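Long-range contacts in protein BOLA1, chloroplastic (Arabidopsis thaliana, PDB 4PUG), which binds a labile, oxygen-sensitive iron-sulfur cluster in heterodimers with glutaredoxins and may regulate transcription or iron-sulfur cluster biogenesis: residues A[20-25]-A[49-54]; A[12-17]-A[67-72]; A[25-30]-A[43-48]. One frame throughout, in Å; residues are numbered along the deposited sequence.

Contact 1: A[20-25]-A[49-54]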
loop_
_atom_site.group_PDB
_atom_site.type_symbol
_atom_site.label_atom_id
_atom_site.label_comp_id
_atom_site.label_asym_id
_atom_site.label_seq_id
_atom_site.Cartn_x
_atom_site.Cartn_y
_atom_site.Cartn_z
ATOM N N PRO A 20 -9.743 -0.675 -7.815
ATOM C CA PRO A 20 -9.859 0.775 -7.653
ATOM C C PRO A 20 -9.853 1.521 -8.979
ATOM O O PRO A 20 -9.192 1.110 -9.933
ATOM C CB PRO A 20 -8.609 1.135 -6.848
ATOM C CG PRO A 20 -7.624 0.085 -7.198
ATOM C CD PRO A 20 -8.424 -1.175 -7.386
ATOM N N VAL A 21 -10.603 2.613 -9.038
ATOM C CA VAL A 21 -10.521 3.479 -10.194
ATOM C C VAL A 21 -9.241 4.306 -10.073
ATOM O O VAL A 21 -8.682 4.751 -11.081
ATOM C CB VAL A 21 -11.770 4.378 -10.345
ATOM C CG1 VAL A 21 -11.826 5.436 -9.248
ATOM C CG2 VAL A 21 -11.791 5.015 -11.722
ATOM N N GLU A 22 -8.757 4.486 -8.844
ATOM C CA GLU A 22 -7.472 5.172 -8.681
ATOM C C GLU A 22 -6.563 4.522 -7.643
ATOM O O GLU A 22 -6.967 4.306 -6.509
ATOM C CB GLU A 22 -7.675 6.651 -8.355
ATOM C CG GLU A 22 -6.379 7.436 -8.344
ATOM C CD GLU A 22 -6.575 8.881 -7.956
ATOM O OE1 GLU A 22 -7.728 9.272 -7.677
ATOM O OE2 GLU A 22 -5.572 9.623 -7.934
ATOM N N LEU A 23 -5.326 4.222 -8.026
ATOM C CA LEU A 23 -4.416 3.539 -7.115
ATOM C C LEU A 23 -3.010 4.128 -7.163
ATOM O O LEU A 23 -2.275 3.939 -8.137
ATOM C CB LEU A 23 -4.388 2.036 -7.407
ATOM C CG LEU A 23 -3.507 1.184 -6.492
ATOM C CD1 LEU A 23 -3.836 1.440 -5.026
ATOM C CD2 LEU A 23 -3.674 -0.288 -6.830
ATOM N N VAL A 24 -2.649 4.847 -6.106
ATOM C CA VAL A 24 -1.316 5.420 -5.980
ATOM C C VAL A 24 -0.514 4.677 -4.919
ATOM O O VAL A 24 -0.925 4.593 -3.761
ATOM C CB VAL A 24 -1.370 6.914 -5.610
ATOM C CG1 VAL A 24 0.028 7.516 -5.644
ATOM C CG2 VAL A 24 -2.297 7.661 -6.554
ATOM N N ILE A 25 0.629 4.133 -5.322
ATOM C CA ILE A 25 1.515 3.445 -4.394
ATOM C C ILE A 25 2.888 4.106 -4.403
ATOM O O ILE A 25 3.717 3.843 -5.276
ATOM C CB ILE A 25 1.622 1.945 -4.721
ATOM C CG1 ILE A 25 0.240 1.294 -4.639
ATOM C CG2 ILE A 25 2.593 1.260 -3.776
ATOM C CD1 ILE A 25 0.266 -0.207 -4.675
ATOM N N ASN A 49 3.133 5.194 1.047
ATOM C CA ASN A 49 1.887 5.942 1.085
ATOM C C ASN A 49 0.976 5.396 0.000
ATOM O O ASN A 49 1.339 5.388 -1.174
ATOM C CB ASN A 49 2.132 7.431 0.839
ATOM C CG ASN A 49 2.946 8.082 1.938
ATOM O OD1 ASN A 49 2.761 7.792 3.119
ATOM N ND2 ASN A 49 3.855 8.971 1.554
ATOM N N VAL A 50 -0.203 4.928 0.389
ATOM C CA VAL A 50 -1.122 4.311 -0.557
ATOM C C VAL A 50 -2.463 5.036 -0.582
ATOM O O VAL A 50 -3.120 5.201 0.450
ATOM C CB VAL A 50 -1.357 2.820 -0.232
ATOM C CG1 VAL A 50 -2.297 2.195 -1.249
ATOM C CG2 VAL A 50 -0.031 2.067 -0.200
ATOM N N LYS A 51 -2.859 5.481 -1.770
ATOM C CA LYS A 51 -4.184 6.046 -1.959
ATOM C C LYS A 51 -5.011 5.122 -2.842
ATOM O O LYS A 51 -4.606 4.779 -3.953
ATOM C CB LYS A 51 -4.114 7.447 -2.567
ATOM C CG LYS A 51 -5.487 8.026 -2.880
ATOM C CD LYS A 51 -5.413 9.459 -3.373
ATOM C CE LYS A 51 -6.810 9.991 -3.661
ATOM N NZ LYS A 51 -6.945 11.443 -3.356
ATOM N N ILE A 52 -6.165 4.708 -2.331
ATOM C CA ILE A 52 -7.043 3.800 -3.053
ATOM C C ILE A 52 -8.440 4.398 -3.195
ATOM O O ILE A 52 -9.138 4.617 -2.203
ATOM C CB ILE A 52 -7.157 2.440 -2.338
ATOM C CG1 ILE A 52 -5.773 1.926 -1.938
ATOM C CG2 ILE A 52 -7.872 1.432 -3.223
ATOM C CD1 ILE A 52 -5.809 0.745 -0.989
ATOM N N VAL A 53 -8.835 4.666 -4.435
ATOM C CA VAL A 53 -10.188 5.096 -4.755
ATOM C C VAL A 53 -10.954 3.967 -5.456
ATOM O O VAL A 53 -10.688 3.644 -6.635
ATOM C CB VAL A 53 -10.192 6.364 -5.629
ATOM C CG1 VAL A 53 -11.613 6.849 -5.827
ATOM C CG2 VAL A 53 -9.343 7.452 -4.979
ATOM N N SER A 54 -11.903 3.395 -4.713
ATOM C CA SER A 54 -12.636 2.197 -5.103
ATOM C C SER A 54 -14.074 2.261 -4.591
ATOM O O SER A 54 -14.332 2.850 -3.539
ATOM C CB SER A 54 -11.956 0.966 -4.505
ATOM O OG SER A 54 -12.877 -0.093 -4.345
HETATM O O HOH W 1 -8.901 11.518 -6.199
#
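Val53 O accepts from two residues of the facing strand segment, Val21 and Glu22. Glu22 N reaches it at 3.1 Å, nearly straight and on a lone pair in the carbonyl plane. Val21 N approaches the same Val53 O to 2.6 Å, yet its N-H is bent to 124° and the bond is weak. Two residues set against one make a classic beta bulge, here where strand 22-27 of the BolA sheet begins its antiparallel run beside strand 47-53. Beyond it, Val53 N gives back to Glu22 O at 2.8 Å and 177°, and Val24 N to Lys51 O and Lys51 N to Val24 O are each 2.9 Å. Val50 and Ile52 bond through their backbones to strand 83-89, while Arg11 donates to Leu23 O. Gln15 NE2 donates to Pro20 O, and Ser54 OG bonds to Leu18 O and Gly56 N. Leu23 CD1 lies alongside Ile52 CG1, 3.7 Å away. On the face of Glu22, Val24, Lys51 and Val53, the charged ends reach outward. Glu22, extended with CG anti to the backbone N (chi1 -173°), carries OE1 to a water that donates to it and accepts weakly from Lys51 NZ; Glu22 OE1 and Lys51 NZ stay 4.9 Å apart.

Contact 2: A[12-17]-A[67-72]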
loop_
_atom_site.group_PDB
_atom_site.type_symbol
_atom_site.label_atom_id
_atom_site.label_comp_id
_atom_site.label_asym_id
_atom_site.label_seq_id
_atom_site.Cartn_x
_atom_site.Cartn_y
_atom_site.Cartn_z
ATOM N N GLU A 12 -0.673 -5.296 -7.471
ATOM C CA GLU A 12 -1.407 -6.452 -7.973
ATOM C C GLU A 12 -2.526 -6.834 -7.018
ATOM O O GLU A 12 -3.684 -6.938 -7.418
ATOM C CB GLU A 12 -0.467 -7.644 -8.194
ATOM C CG GLU A 12 -1.144 -8.878 -8.793
ATOM C CD GLU A 12 -1.645 -9.856 -7.739
ATOM O OE1 GLU A 12 -1.371 -9.634 -6.542
ATOM O OE2 GLU A 12 -2.309 -10.849 -8.106
ATOM N N LYS A 13 -2.170 -7.027 -5.751
ATOM C CA LYS A 13 -3.141 -7.391 -4.723
ATOM C C LYS A 13 -4.280 -6.383 -4.590
ATOM O O LYS A 13 -5.448 -6.752 -4.672
ATOM C CB LYS A 13 -2.458 -7.576 -3.368
ATOM C CG LYS A 13 -3.408 -8.041 -2.285
ATOM C CD LYS A 13 -2.879 -9.271 -1.574
ATOM C CE LYS A 13 -3.972 -9.929 -0.747
ATOM N NZ LYS A 13 -3.440 -11.006 0.136
ATOM N N LEU A 14 -3.940 -5.115 -4.390
ATOM C CA LEU A 14 -4.955 -4.077 -4.212
ATOM C C LEU A 14 -5.856 -3.923 -5.435
ATOM O O LEU A 14 -7.082 -3.871 -5.306
ATOM C CB LEU A 14 -4.309 -2.737 -3.859
ATOM C CG LEU A 14 -3.579 -2.701 -2.518
ATOM C CD1 LEU A 14 -2.885 -1.365 -2.314
ATOM C CD2 LEU A 14 -4.547 -2.990 -1.379
ATOM N N GLN A 15 -5.249 -3.859 -6.616
ATOM C CA GLN A 15 -6.011 -3.713 -7.850
ATOM C C GLN A 15 -6.936 -4.903 -8.063
ATOM O O GLN A 15 -8.073 -4.741 -8.498
ATOM C CB GLN A 15 -5.078 -3.552 -9.051
ATOM C CG GLN A 15 -5.790 -3.150 -10.321
ATOM C CD GLN A 15 -6.431 -1.779 -10.214
ATOM O OE1 GLN A 15 -5.807 -0.825 -9.749
ATOM N NE2 GLN A 15 -7.685 -1.675 -10.642
ATOM N N LYS A 16 -6.450 -6.100 -7.745
ATOM C CA LYS A 16 -7.265 -7.302 -7.896
ATOM C C LYS A 16 -8.433 -7.339 -6.907
ATOM O O LYS A 16 -9.562 -7.640 -7.290
ATOM C CB LYS A 16 -6.419 -8.578 -7.773
ATOM C CG LYS A 16 -7.237 -9.857 -7.923
ATOM C CD LYS A 16 -6.370 -11.066 -8.238
ATOM C CE LYS A 16 -5.602 -11.542 -7.019
ATOM N NZ LYS A 16 -6.240 -12.737 -6.399
ATOM N N GLU A 17 -8.170 -7.023 -5.644
ATOM C CA GLU A 17 -9.204 -7.151 -4.614
ATOM C C GLU A 17 -10.233 -6.016 -4.578
ATOM O O GLU A 17 -11.408 -6.250 -4.292
ATOM C CB GLU A 17 -8.582 -7.354 -3.227
ATOM C CG GLU A 17 -7.897 -8.700 -3.057
ATOM C CD GLU A 17 -8.741 -9.846 -3.581
ATOM O OE1 GLU A 17 -9.941 -9.908 -3.237
ATOM O OE2 GLU A 17 -8.206 -10.679 -4.344
ATOM N N ARG A 67 -8.981 -1.433 7.998
ATOM C CA ARG A 67 -8.763 -2.810 8.439
ATOM C C ARG A 67 -8.738 -3.746 7.244
ATOM O O ARG A 67 -7.987 -4.721 7.229
ATOM C CB ARG A 67 -9.867 -3.264 9.392
ATOM C CG ARG A 67 -9.763 -2.721 10.799
ATOM C CD ARG A 67 -10.997 -3.097 11.613
ATOM N NE ARG A 67 -10.860 -4.400 12.257
ATOM C CZ ARG A 67 -11.219 -5.557 11.710
ATOM N NH1 ARG A 67 -11.747 -5.591 10.492
ATOM N NH2 ARG A 67 -11.050 -6.688 12.385
ATOM N N LEU A 68 -9.585 -3.458 6.260
ATOM C CA LEU A 68 -9.614 -4.240 5.031
ATOM C C LEU A 68 -8.270 -4.138 4.315
ATOM O O LEU A 68 -7.647 -5.156 3.987
ATOM C CB LEU A 68 -10.748 -3.771 4.120
ATOM C CG LEU A 68 -10.830 -4.392 2.724
ATOM C CD1 LEU A 68 -10.972 -5.906 2.804
ATOM C CD2 LEU A 68 -11.975 -3.786 1.922
ATOM N N VAL A 69 -7.816 -2.905 4.093
ATOM C CA VAL A 69 -6.535 -2.686 3.418
ATOM C C VAL A 69 -5.367 -3.331 4.174
ATOM O O VAL A 69 -4.515 -3.981 3.565
ATOM C CB VAL A 69 -6.252 -1.188 3.160
ATOM C CG1 VAL A 69 -4.927 -1.012 2.431
ATOM C CG2 VAL A 69 -7.388 -0.556 2.362
ATOM N N TYR A 70 -5.338 -3.163 5.496
ATOM C CA TYR A 70 -4.292 -3.770 6.318
ATOM C C TYR A 70 -4.326 -5.291 6.225
ATOM O O TYR A 70 -3.284 -5.942 6.198
ATOM C CB TYR A 70 -4.412 -3.337 7.783
ATOM C CG TYR A 70 -3.460 -2.226 8.174
ATOM C CD1 TYR A 70 -2.307 -2.490 8.903
ATOM C CD2 TYR A 70 -3.716 -0.913 7.812
ATOM C CE1 TYR A 70 -1.434 -1.471 9.258
ATOM C CE2 TYR A 70 -2.853 0.106 8.162
ATOM C CZ TYR A 70 -1.715 -0.176 8.882
ATOM O OH TYR A 70 -0.860 0.845 9.226
ATOM N N HIS A 71 -5.532 -5.846 6.174
ATOM C CA HIS A 71 -5.706 -7.282 6.020
ATOM C C HIS A 71 -5.144 -7.760 4.687
ATOM O O HIS A 71 -4.472 -8.787 4.620
ATOM C CB HIS A 71 -7.181 -7.660 6.126
ATOM C CG HIS A 71 -7.466 -9.075 5.725
ATOM N ND1 HIS A 71 -7.133 -10.154 6.516
ATOM C CD2 HIS A 71 -8.039 -9.586 4.613
ATOM C CE1 HIS A 71 -7.494 -11.270 5.910
ATOM N NE2 HIS A 71 -8.047 -10.953 4.751
ATOM N N LEU A 72 -5.420 -7.010 3.624
ATOM C CA LEU A 72 -4.907 -7.366 2.302
ATOM C C LEU A 72 -3.380 -7.296 2.224
ATOM O O LEU A 72 -2.761 -8.000 1.428
ATOM C CB LEU A 72 -5.531 -6.477 1.222
ATOM C CG LEU A 72 -7.037 -6.649 1.019
ATOM C CD1 LEU A 72 -7.559 -5.640 0.009
ATOM C CD2 LEU A 72 -7.357 -8.070 0.578
#
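Val69 makes the first touch of helix 62-72 on segment 12-17, and it is a light one: Val69 CG1 stands 4.3 Å from Leu14 CD2. Both residues face the sheet. Val69 also packs on Ile52 and Ile86, while Leu14 rests on Leu23, Ile25, Val50 and Ile52, so the two helices lie on one face of the three strands and meet above it, as expected of the alpha/beta BolA fold. One turn later Leu72 takes over. It contributes the largest share of the buried surface, 102 of 241 Å², and reaches across between segment axes 10.8 Å apart at closest approach and 130° apart in direction. Its CG lies anti to the carbonyl carbon (chi1 -66°), which carries the isobutyl fork across to the other helix. There Leu72 CD1 comes within 4.2 Å of Leu14 CD2, and Leu72 CD2 meets Glu17 CG at 3.7 Å. Glu17 thus offers its methylene groups to the leucine, while Glu17 OE2 pairs with the Lys16 side chain, a salt bridge of 3.5 Å to Lys16 NZ. Leu18, in the same helix, adds to the apolar surroundings of Leu72. The backbone of Leu72 has a neighbour as well: the Lys13 chain, bent at chi2 (128°), passes its carbonyl, with Lys13 CE 3.1 Å and Lys13 NZ 3.3 Å from Leu72 O. This carbonyl belongs to the last turn of helix 62-72, where the partial negative charge of the helix end would probably favour a nearby ammonium group. The helices are thus joined by a mostly apolar contact, centred on Leu72 with Leu14 and Val69 beside it; Glu17 contributes methylene groups, and Lys13 runs its chain past the Leu72 carbonyl.

Contact 3: A[25-30]-A[43-48]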
loop_
_atom_site.group_PDB
_atom_site.type_symbol
_atom_site.label_atom_id
_atom_site.label_comp_id
_atom_site.label_asym_id
_atom_site.label_seq_id
_atom_site.Cartn_x
_atom_site.Cartn_y
_atom_site.Cartn_z
ATOM N N ILE A 25 0.629 4.133 -5.322
ATOM C CA ILE A 25 1.515 3.445 -4.394
ATOM C C ILE A 25 2.888 4.106 -4.403
ATOM O O ILE A 25 3.717 3.843 -5.276
ATOM C CB ILE A 25 1.622 1.945 -4.721
ATOM C CG1 ILE A 25 0.240 1.294 -4.639
ATOM C CG2 ILE A 25 2.593 1.260 -3.776
ATOM C CD1 ILE A 25 0.266 -0.207 -4.675
ATOM N N GLU A 26 3.111 4.976 -3.424
ATOM C CA GLU A 26 4.315 5.791 -3.368
ATOM C C GLU A 26 5.324 5.248 -2.366
ATOM O O GLU A 26 5.030 5.133 -1.173
ATOM C CB GLU A 26 3.961 7.234 -3.007
ATOM C CG GLU A 26 5.143 8.185 -3.035
ATOM C CD GLU A 26 4.810 9.546 -2.457
ATOM O OE1 GLU A 26 3.946 9.616 -1.557
ATOM O OE2 GLU A 26 5.410 10.544 -2.902
ATOM N N ASP A 27 6.513 4.922 -2.865
ATOM C CA ASP A 27 7.623 4.480 -2.032
ATOM C C ASP A 27 8.371 5.705 -1.515
ATOM O O ASP A 27 8.931 6.472 -2.297
ATOM C CB ASP A 27 8.571 3.592 -2.848
ATOM C CG ASP A 27 9.559 2.822 -1.980
ATOM O OD1 ASP A 27 9.829 3.254 -0.842
ATOM O OD2 ASP A 27 10.073 1.784 -2.444
ATOM N N VAL A 28 8.368 5.890 -0.200
ATOM C CA VAL A 28 9.130 6.968 0.422
ATOM C C VAL A 28 10.152 6.419 1.416
ATOM O O VAL A 28 10.546 7.109 2.357
ATOM C CB VAL A 28 8.213 7.984 1.137
ATOM C CG1 VAL A 28 7.446 8.822 0.122
ATOM C CG2 VAL A 28 7.261 7.272 2.087
ATOM N N SER A 29 10.581 5.178 1.195
ATOM C CA SER A 29 11.529 4.515 2.088
ATOM C C SER A 29 12.877 5.238 2.153
ATOM O O SER A 29 13.555 5.194 3.176
ATOM C CB SER A 29 11.744 3.062 1.657
ATOM O OG SER A 29 10.535 2.327 1.679
ATOM N N TYR A 30 13.251 5.901 1.061
ATOM C CA TYR A 30 14.546 6.569 0.946
ATOM C C TYR A 30 14.719 7.725 1.943
ATOM O O TYR A 30 15.844 8.188 2.175
ATOM C CB TYR A 30 14.751 7.071 -0.484
ATOM C CG TYR A 30 13.624 7.941 -1.005
ATOM C CD1 TYR A 30 13.607 9.307 -0.764
ATOM C CD2 TYR A 30 12.580 7.396 -1.743
ATOM C CE1 TYR A 30 12.584 10.105 -1.240
ATOM C CE2 TYR A 30 11.551 8.184 -2.220
ATOM C CZ TYR A 30 11.559 9.540 -1.967
ATOM O OH TYR A 30 10.537 10.335 -2.440
ATOM N N ASP A 43 16.014 -5.516 2.698
ATOM C CA ASP A 43 14.799 -5.070 2.028
ATOM C C ASP A 43 14.638 -3.561 2.202
ATOM O O ASP A 43 14.419 -3.080 3.313
ATOM C CB ASP A 43 13.588 -5.804 2.610
ATOM C CG ASP A 43 12.342 -5.664 1.752
ATOM O OD1 ASP A 43 12.257 -4.709 0.953
ATOM O OD2 ASP A 43 11.439 -6.516 1.887
ATOM N N ASP A 44 14.745 -2.818 1.102
ATOM C CA ASP A 44 14.647 -1.358 1.148
ATOM C C ASP A 44 13.236 -0.828 0.909
ATOM O O ASP A 44 13.039 0.381 0.842
ATOM C CB ASP A 44 15.601 -0.712 0.136
ATOM C CG ASP A 44 17.032 -0.653 0.631
ATOM O OD1 ASP A 44 17.244 -0.691 1.860
ATOM O OD2 ASP A 44 17.947 -0.559 -0.213
ATOM N N GLU A 45 12.258 -1.717 0.766
ATOM C CA GLU A 45 10.876 -1.277 0.576
ATOM C C GLU A 45 10.107 -1.315 1.894
ATOM O O GLU A 45 9.377 -2.266 2.181
ATOM C CB GLU A 45 10.180 -2.113 -0.497
ATOM C CG GLU A 45 10.813 -1.963 -1.869
ATOM C CD GLU A 45 10.142 -2.818 -2.923
ATOM O OE1 GLU A 45 10.405 -4.038 -2.954
ATOM O OE2 GLU A 45 9.353 -2.272 -3.721
ATOM N N THR A 46 10.268 -0.255 2.681
ATOM C CA THR A 46 9.832 -0.248 4.073
ATOM C C THR A 46 8.738 0.774 4.379
ATOM O O THR A 46 7.967 0.592 5.321
ATOM C CB THR A 46 11.018 0.030 5.010
ATOM O OG1 THR A 46 11.617 1.283 4.659
ATOM C CG2 THR A 46 12.063 -1.067 4.892
ATOM N N HIS A 47 8.678 1.849 3.597
ATOM C CA HIS A 47 7.703 2.913 3.833
ATOM C C HIS A 47 6.867 3.226 2.599
ATOM O O HIS A 47 7.405 3.559 1.540
ATOM C CB HIS A 47 8.395 4.191 4.307
ATOM C CG HIS A 47 8.976 4.091 5.681
ATOM N ND1 HIS A 47 10.040 3.271 5.985
ATOM C CD2 HIS A 47 8.643 4.716 6.835
ATOM C CE1 HIS A 47 10.335 3.390 7.266
ATOM N NE2 HIS A 47 9.499 4.263 7.805
ATOM N N PHE A 48 5.547 3.140 2.741
ATOM C CA PHE A 48 4.654 3.407 1.615
ATOM C C PHE A 48 3.451 4.283 1.963
ATOM O O PHE A 48 2.841 4.141 3.026
ATOM C CB PHE A 48 4.176 2.098 0.980
ATOM C CG PHE A 48 5.194 1.456 0.075
ATOM C CD1 PHE A 48 5.266 1.807 -1.264
ATOM C CD2 PHE A 48 6.073 0.502 0.561
ATOM C CE1 PHE A 48 6.197 1.219 -2.102
ATOM C CE2 PHE A 48 7.009 -0.089 -0.272
ATOM C CZ PHE A 48 7.071 0.271 -1.605
HETATM O O HOH W 2 12.654 1.465 -1.528
HETATM O O HOH W 3 9.638 0.521 -4.732
#
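Ser29 OG is gripped by two successive backbone N-H groups, from Thr46 N at 2.8 Å and from His47 N at 2.7 Å, and Asp27 OD1 in turn accepts from that hydroxyl, within an Asx turn. In the turn Asp27 OD1 takes Ser29 N at 2.9 Å, nearly along the C-O axis, and Ser29 OG at 2.8 Å, on its syn side. Set beside its own backbone N (chi1 -60°), the serine hydroxyl donates to the Asp27 carboxylate while it accepts from segment 43-48. Asp27, with CG anti to the backbone N (chi1 -166°), places its carboxylate against Phe48, the planes of the two groups 37° apart and OD1 over one ring face near the rim. Asp27 OD2 takes two waters, one shared with Asp44 O; the water shared with Glu45 OE2 donates to both carboxylates and probably eases the nearness of two like charges. With an alanine in place of Asp27, the hydroxyl and N-H of Ser29 would probably lose their common acceptor, and the hydroxyl would be freer to turn from Thr46 and His47. Where strands 22-27 and 47-53 end their pairing, Val28 N donates to His47 O at 3.1 Å, and Asp27 CB touches Phe48 CE1 at 3.4 Å.

In the fold
Contacts 1 and 3 join the same two strands, 22-27 and 47-53, and share Ile25; contact 2 packs helix 6-18 against helix 62-72 on one face of the sheet to which these strands and strand 83-89 belong. Their centres show the spread: contact 2 lies about 10 Å from contact 1 but about 17 Å from contact 3, across the centre of the chain. Contacts 1 and 2 are partly buried and meet directly, Leu14 packing on Val50. Contact 3 is a surface contact. The chemistry follows the place: mainly antiparallel backbone bonding, with a bulge at one end, in contact 1, methyl and methylene packing in contact 2, and, where the strands give way to loops, side-chain oxygens taking backbone N-H groups in contact 3.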